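Quinoline 2-oxidoreductase large subunit (PDB 1T3Q) is the molybdenum-carrying subunit of a molybdenum hydroxylase that probably oxidises quinoline, using a molybdopterin cytosine dinucleotide cofactor. Local coordinates at residues Val335-Tyr348 / Val373-Ile386. Numbering follows the deposited sequence.
Sequences VESHVGNAVILGVY and VGFTAGQIARETLI
In the molybdopterin cofactor-binding domain, helix 337-342 and the turns after it run along the start of helix 375-393. Gly374 packs against Val335 and Glu336 at the end nearest the molybdenum site, where the neighbouring Val373 side chain lies about 4 Å from the dioxosulfidomolybdenum ion at nearest atoms. Gly374 CA sits 3.3 Å from Glu336 O in a CA-H...O contact, and a side chain on Gly374 would run into that oxygen. Glu336, the N-cap residue, bends at chi2 (-73°) and brings its carboxylate back to Gly374; OE2 takes bonds from Gln298 and from a bridging water, which also donates to Val373 O and accepts from Ala377 N. Further along, the Phe375 ring presents its edge to Val339 O, while Val343 CG2 comes within 3.4 Å of its CD1. At the far end Arg382 reaches across, its NH2 giving a 2.8 Å bond to Ile344 O from above the carbonyl plane; NE and NH1 both grip Glu383 OE1 side-on in a salt bridge. An alanine in place of Arg382 would probably leave Ile344 O without this donor and the Glu383 carboxylate, still held by Tyr348 and Arg401, without two of its bonds. Arg401 pairs with Glu383 OE2. Ile386 CD1 lies over one Tyr348 face, 3.9 Å from the ring centroid, and Tyr348 OH meets the syn lone pair of Glu383 OE1 at 2.8 Å.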
loop_
_atom_site.group_PDB
_atom_site.type_symbol
_atom_site.label_atom_id
_atom_site.label_comp_id
_atom_site.label_asym_id
_atom_site.label_seq_id
_atom_site.Cartn_x
_atom_site.Cartn_y
_atom_site.Cartn_z
ATOM N N VAL B 335 -18.819 3.228 -31.416
ATOM C CA VAL B 335 -17.839 4.260 -31.089
ATOM C C VAL B 335 -17.329 5.028 -32.314
ATOM O O VAL B 335 -16.855 6.159 -32.195
ATOM C CB VAL B 335 -16.643 3.643 -30.301
ATOM C CG1 VAL B 335 -15.764 2.829 -31.223
ATOM C CG2 VAL B 335 -15.853 4.737 -29.598
ATOM N N GLU B 336 -17.433 4.427 -33.494
ATOM C CA GLU B 336 -16.984 5.098 -34.710
ATOM C C GLU B 336 -18.116 5.735 -35.527
ATOM O O GLU B 336 -18.552 6.842 -35.220
ATOM C CB GLU B 336 -16.169 4.136 -35.578
ATOM C CG GLU B 336 -14.748 3.898 -35.043
ATOM C CD GLU B 336 -13.834 5.104 -35.251
ATOM O OE1 GLU B 336 -12.832 5.238 -34.512
ATOM O OE2 GLU B 336 -14.107 5.911 -36.163
ATOM N N SER B 337 -18.592 5.040 -36.558
ATOM C CA SER B 337 -19.650 5.565 -37.426
ATOM C C SER B 337 -20.923 6.075 -36.748
ATOM O O SER B 337 -21.424 7.149 -37.085
ATOM C CB SER B 337 -20.042 4.514 -38.472
ATOM O OG SER B 337 -19.011 4.339 -39.428
ATOM N N HIS B 338 -21.448 5.305 -35.804
ATOM C CA HIS B 338 -22.680 5.680 -35.126
ATOM C C HIS B 338 -22.615 7.059 -34.470
ATOM O O HIS B 338 -23.396 7.946 -34.811
ATOM C CB HIS B 338 -23.052 4.609 -34.099
ATOM C CG HIS B 338 -24.448 4.732 -33.574
ATOM N ND1 HIS B 338 -24.776 5.537 -32.505
ATOM C CD2 HIS B 338 -25.605 4.153 -33.977
ATOM C CE1 HIS B 338 -26.074 5.447 -32.269
ATOM N NE2 HIS B 338 -26.599 4.613 -33.150
ATOM N N VAL B 339 -21.694 7.252 -33.532
ATOM C CA VAL B 339 -21.594 8.553 -32.879
ATOM C C VAL B 339 -21.079 9.616 -33.843
ATOM O O VAL B 339 -21.385 10.801 -33.690
ATOM C CB VAL B 339 -20.682 8.505 -31.636
ATOM C CG1 VAL B 339 -21.281 7.563 -30.606
ATOM C CG2 VAL B 339 -19.276 8.069 -32.023
ATOM N N GLY B 340 -20.311 9.186 -34.842
ATOM C CA GLY B 340 -19.778 10.113 -35.828
ATOM C C GLY B 340 -20.866 10.773 -36.662
ATOM O O GLY B 340 -20.862 11.992 -36.856
ATOM N N ASN B 341 -21.804 9.973 -37.165
ATOM C CA ASN B 341 -22.885 10.514 -37.980
ATOM C C ASN B 341 -23.800 11.447 -37.200
ATOM O O ASN B 341 -24.440 12.323 -37.783
ATOM C CB ASN B 341 -23.716 9.386 -38.603
ATOM C CG ASN B 341 -23.092 8.835 -39.871
ATOM O OD1 ASN B 341 -23.756 8.166 -40.662
ATOM N ND2 ASN B 341 -21.806 9.106 -40.069
ATOM N N ALA B 342 -23.868 11.268 -35.884
ATOM C CA ALA B 342 -24.717 12.127 -35.071
ATOM C C ALA B 342 -24.266 13.586 -35.147
ATOM O O ALA B 342 -25.086 14.499 -35.059
ATOM C CB ALA B 342 -24.716 11.657 -33.622
ATOM N N VAL B 343 -22.965 13.808 -35.312
ATOM C CA VAL B 343 -22.437 15.173 -35.379
ATOM C C VAL B 343 -21.840 15.501 -36.745
ATOM O O VAL B 343 -21.004 16.399 -36.865
ATOM C CB VAL B 343 -21.338 15.398 -34.308
ATOM C CG1 VAL B 343 -21.905 15.166 -32.906
ATOM C CG2 VAL B 343 -20.166 14.469 -34.564
ATOM N N ILE B 344 -22.281 14.785 -37.773
ATOM C CA ILE B 344 -21.764 14.972 -39.129
ATOM C C ILE B 344 -21.937 16.382 -39.719
ATOM O O ILE B 344 -21.174 16.779 -40.603
ATOM C CB ILE B 344 -22.395 13.929 -40.098
ATOM C CG1 ILE B 344 -21.530 13.782 -41.349
ATOM C CG2 ILE B 344 -23.803 14.352 -40.495
ATOM C CD1 ILE B 344 -20.217 13.056 -41.094
ATOM N N LEU B 345 -22.921 17.140 -39.243
ATOM C CA LEU B 345 -23.142 18.489 -39.763
ATOM C C LEU B 345 -22.218 19.489 -39.093
ATOM O O LEU B 345 -22.062 20.623 -39.553
ATOM C CB LEU B 345 -24.593 18.925 -39.547
ATOM C CG LEU B 345 -25.632 18.048 -40.245
ATOM C CD1 LEU B 345 -27.026 18.610 -40.004
ATOM C CD2 LEU B 345 -25.323 17.993 -41.729
ATOM N N GLY B 346 -21.613 19.057 -37.995
ATOM C CA GLY B 346 -20.709 19.919 -37.268
ATOM C C GLY B 346 -21.257 21.300 -36.962
ATOM O O GLY B 346 -22.304 21.465 -36.339
ATOM N N VAL B 347 -20.539 22.299 -37.449
ATOM C CA VAL B 347 -20.843 23.701 -37.214
ATOM C C VAL B 347 -21.717 24.376 -38.282
ATOM O O VAL B 347 -22.036 25.565 -38.178
ATOM C CB VAL B 347 -19.480 24.434 -37.083
ATOM C CG1 VAL B 347 -19.281 25.432 -38.189
ATOM C CG2 VAL B 347 -19.346 25.028 -35.726
ATOM N N TYR B 348 -22.142 23.604 -39.278
ATOM C CA TYR B 348 -22.882 24.154 -40.403
ATOM C C TYR B 348 -24.384 23.940 -40.475
ATOM O O TYR B 348 -24.932 23.024 -39.868
ATOM C CB TYR B 348 -22.251 23.626 -41.690
ATOM C CG TYR B 348 -20.739 23.705 -41.687
ATOM C CD1 TYR B 348 -20.080 24.887 -42.019
ATOM C CD2 TYR B 348 -19.968 22.599 -41.324
ATOM C CE1 TYR B 348 -18.684 24.966 -41.992
ATOM C CE2 TYR B 348 -18.578 22.667 -41.292
ATOM C CZ TYR B 348 -17.943 23.849 -41.627
ATOM O OH TYR B 348 -16.567 23.912 -41.595
ATOM N N VAL B 373 -12.550 9.649 -31.184
ATOM C CA VAL B 373 -13.397 8.542 -31.627
ATOM C C VAL B 373 -13.899 8.648 -33.067
ATOM O O VAL B 373 -13.137 8.999 -33.969
ATOM C CB VAL B 373 -14.592 8.319 -30.650
ATOM C CG1 VAL B 373 -14.059 7.904 -29.284
ATOM C CG2 VAL B 373 -15.436 9.584 -30.516
ATOM N N GLY B 374 -15.176 8.342 -33.284
ATOM C CA GLY B 374 -15.729 8.387 -34.625
ATOM C C GLY B 374 -15.934 9.755 -35.246
ATOM O O GLY B 374 -16.233 9.849 -36.441
ATOM N N PHE B 375 -15.761 10.815 -34.463
ATOM C CA PHE B 375 -15.956 12.171 -34.979
ATOM C C PHE B 375 -14.915 12.535 -36.038
ATOM O O PHE B 375 -15.198 13.281 -36.974
ATOM C CB PHE B 375 -15.878 13.194 -33.836
ATOM C CG PHE B 375 -16.749 12.866 -32.650
ATOM C CD1 PHE B 375 -18.054 12.408 -32.825
ATOM C CD2 PHE B 375 -16.274 13.054 -31.356
ATOM C CE1 PHE B 375 -18.869 12.146 -31.732
ATOM C CE2 PHE B 375 -17.081 12.794 -30.250
ATOM C CZ PHE B 375 -18.386 12.339 -30.438
ATOM N N THR B 376 -13.710 11.995 -35.894
ATOM C CA THR B 376 -12.622 12.307 -36.816
ATOM C C THR B 376 -12.835 12.016 -38.301
ATOM O O THR B 376 -12.593 12.883 -39.140
ATOM C CB THR B 376 -11.311 11.614 -36.370
ATOM O OG1 THR B 376 -11.036 11.947 -35.002
ATOM C CG2 THR B 376 -10.146 12.077 -37.235
ATOM N N ALA B 377 -13.287 10.809 -38.639
ATOM C CA ALA B 377 -13.468 10.443 -40.046
ATOM C C ALA B 377 -14.365 11.403 -40.819
ATOM O O ALA B 377 -13.993 11.876 -41.897
ATOM C CB ALA B 377 -14.015 9.022 -40.157
ATOM N N GLY B 378 -15.543 11.680 -40.271
ATOM C CA GLY B 378 -16.479 12.580 -40.932
ATOM C C GLY B 378 -15.953 14.000 -41.028
ATOM O O GLY B 378 -16.238 14.710 -41.989
ATOM N N GLN B 379 -15.198 14.421 -40.021
ATOM C CA GLN B 379 -14.615 15.761 -40.015
ATOM C C GLN B 379 -13.664 15.859 -41.208
ATOM O O GLN B 379 -13.688 16.836 -41.954
ATOM C CB GLN B 379 -13.857 15.996 -38.702
ATOM C CG GLN B 379 -13.267 17.406 -38.528
ATOM C CD GLN B 379 -14.321 18.471 -38.270
ATOM O OE1 GLN B 379 -15.424 18.176 -37.804
ATOM N NE2 GLN B 379 -13.975 19.724 -38.547
ATOM N N ILE B 380 -12.826 14.838 -41.388
ATOM C CA ILE B 380 -11.894 14.809 -42.512
ATOM C C ILE B 380 -12.645 14.909 -43.839
ATOM O O ILE B 380 -12.336 15.744 -44.686
ATOM C CB ILE B 380 -11.061 13.491 -42.534
ATOM C CG1 ILE B 380 -10.038 13.494 -41.397
ATOM C CG2 ILE B 380 -10.350 13.337 -43.884
ATOM C CD1 ILE B 380 -9.317 12.168 -41.226
ATOM N N ALA B 381 -13.638 14.043 -44.010
ATOM C CA ALA B 381 -14.424 14.004 -45.235
ATOM C C ALA B 381 -15.162 15.305 -45.549
ATOM O O ALA B 381 -15.055 15.831 -46.658
ATOM C CB ALA B 381 -15.418 12.843 -45.168
ATOM N N ARG B 382 -15.900 15.828 -44.576
ATOM C CA ARG B 382 -16.666 17.057 -44.794
ATOM C C ARG B 382 -15.783 18.278 -45.041
ATOM O O ARG B 382 -15.997 19.015 -45.996
ATOM C CB ARG B 382 -17.589 17.338 -43.604
ATOM C CG ARG B 382 -18.617 18.437 -43.874
ATOM C CD ARG B 382 -19.246 18.939 -42.587
ATOM N NE ARG B 382 -18.218 19.376 -41.652
ATOM C CZ ARG B 382 -17.892 18.728 -40.540
ATOM N NH1 ARG B 382 -16.930 19.199 -39.761
ATOM N NH2 ARG B 382 -18.545 17.625 -40.195
ATOM N N GLU B 383 -14.794 18.498 -44.180
ATOM C CA GLU B 383 -13.925 19.655 -44.349
ATOM C C GLU B 383 -13.165 19.597 -45.668
ATOM O O GLU B 383 -12.935 20.626 -46.300
ATOM C CB GLU B 383 -12.954 19.775 -43.173
ATOM C CG GLU B 383 -13.641 20.022 -41.823
ATOM C CD GLU B 383 -14.471 21.305 -41.802
ATOM O OE1 GLU B 383 -15.713 21.223 -41.667
ATOM O OE2 GLU B 383 -13.879 22.400 -41.923
ATOM N N THR B 384 -12.784 18.396 -46.089
ATOM C CA THR B 384 -12.070 18.242 -47.350
ATOM C C THR B 384 -12.993 18.572 -48.525
ATOM O O THR B 384 -12.576 19.204 -49.493
ATOM C CB THR B 384 -11.514 16.805 -47.506
ATOM O OG1 THR B 384 -10.477 16.591 -46.537
ATOM C CG2 THR B 384 -10.938 16.593 -48.901
ATOM N N LEU B 385 -14.248 18.148 -48.436
ATOM C CA LEU B 385 -15.213 18.427 -49.498
ATOM C C LEU B 385 -15.582 19.907 -49.509
ATOM O O LEU B 385 -15.808 20.491 -50.566
ATOM C CB LEU B 385 -16.470 17.576 -49.310
ATOM C CG LEU B 385 -16.290 16.076 -49.562
ATOM C CD1 LEU B 385 -17.614 15.349 -49.334
ATOM C CD2 LEU B 385 -15.811 15.854 -50.987
ATOM N N ILE B 386 -15.640 20.513 -48.329
ATOM C CA ILE B 386 -15.964 21.931 -48.224
ATOM C C ILE B 386 -14.881 22.758 -48.923
ATOM O O ILE B 386 -15.186 23.714 -49.645
ATOM C CB ILE B 386 -16.097 22.356 -46.745
ATOM C CG1 ILE B 386 -17.386 21.761 -46.163
ATOM C CG2 ILE B 386 -16.074 23.875 -46.623
ATOM C CD1 ILE B 386 -17.621 22.073 -44.694
HETATM O O HOH W 1 -13.066 8.368 -36.705
#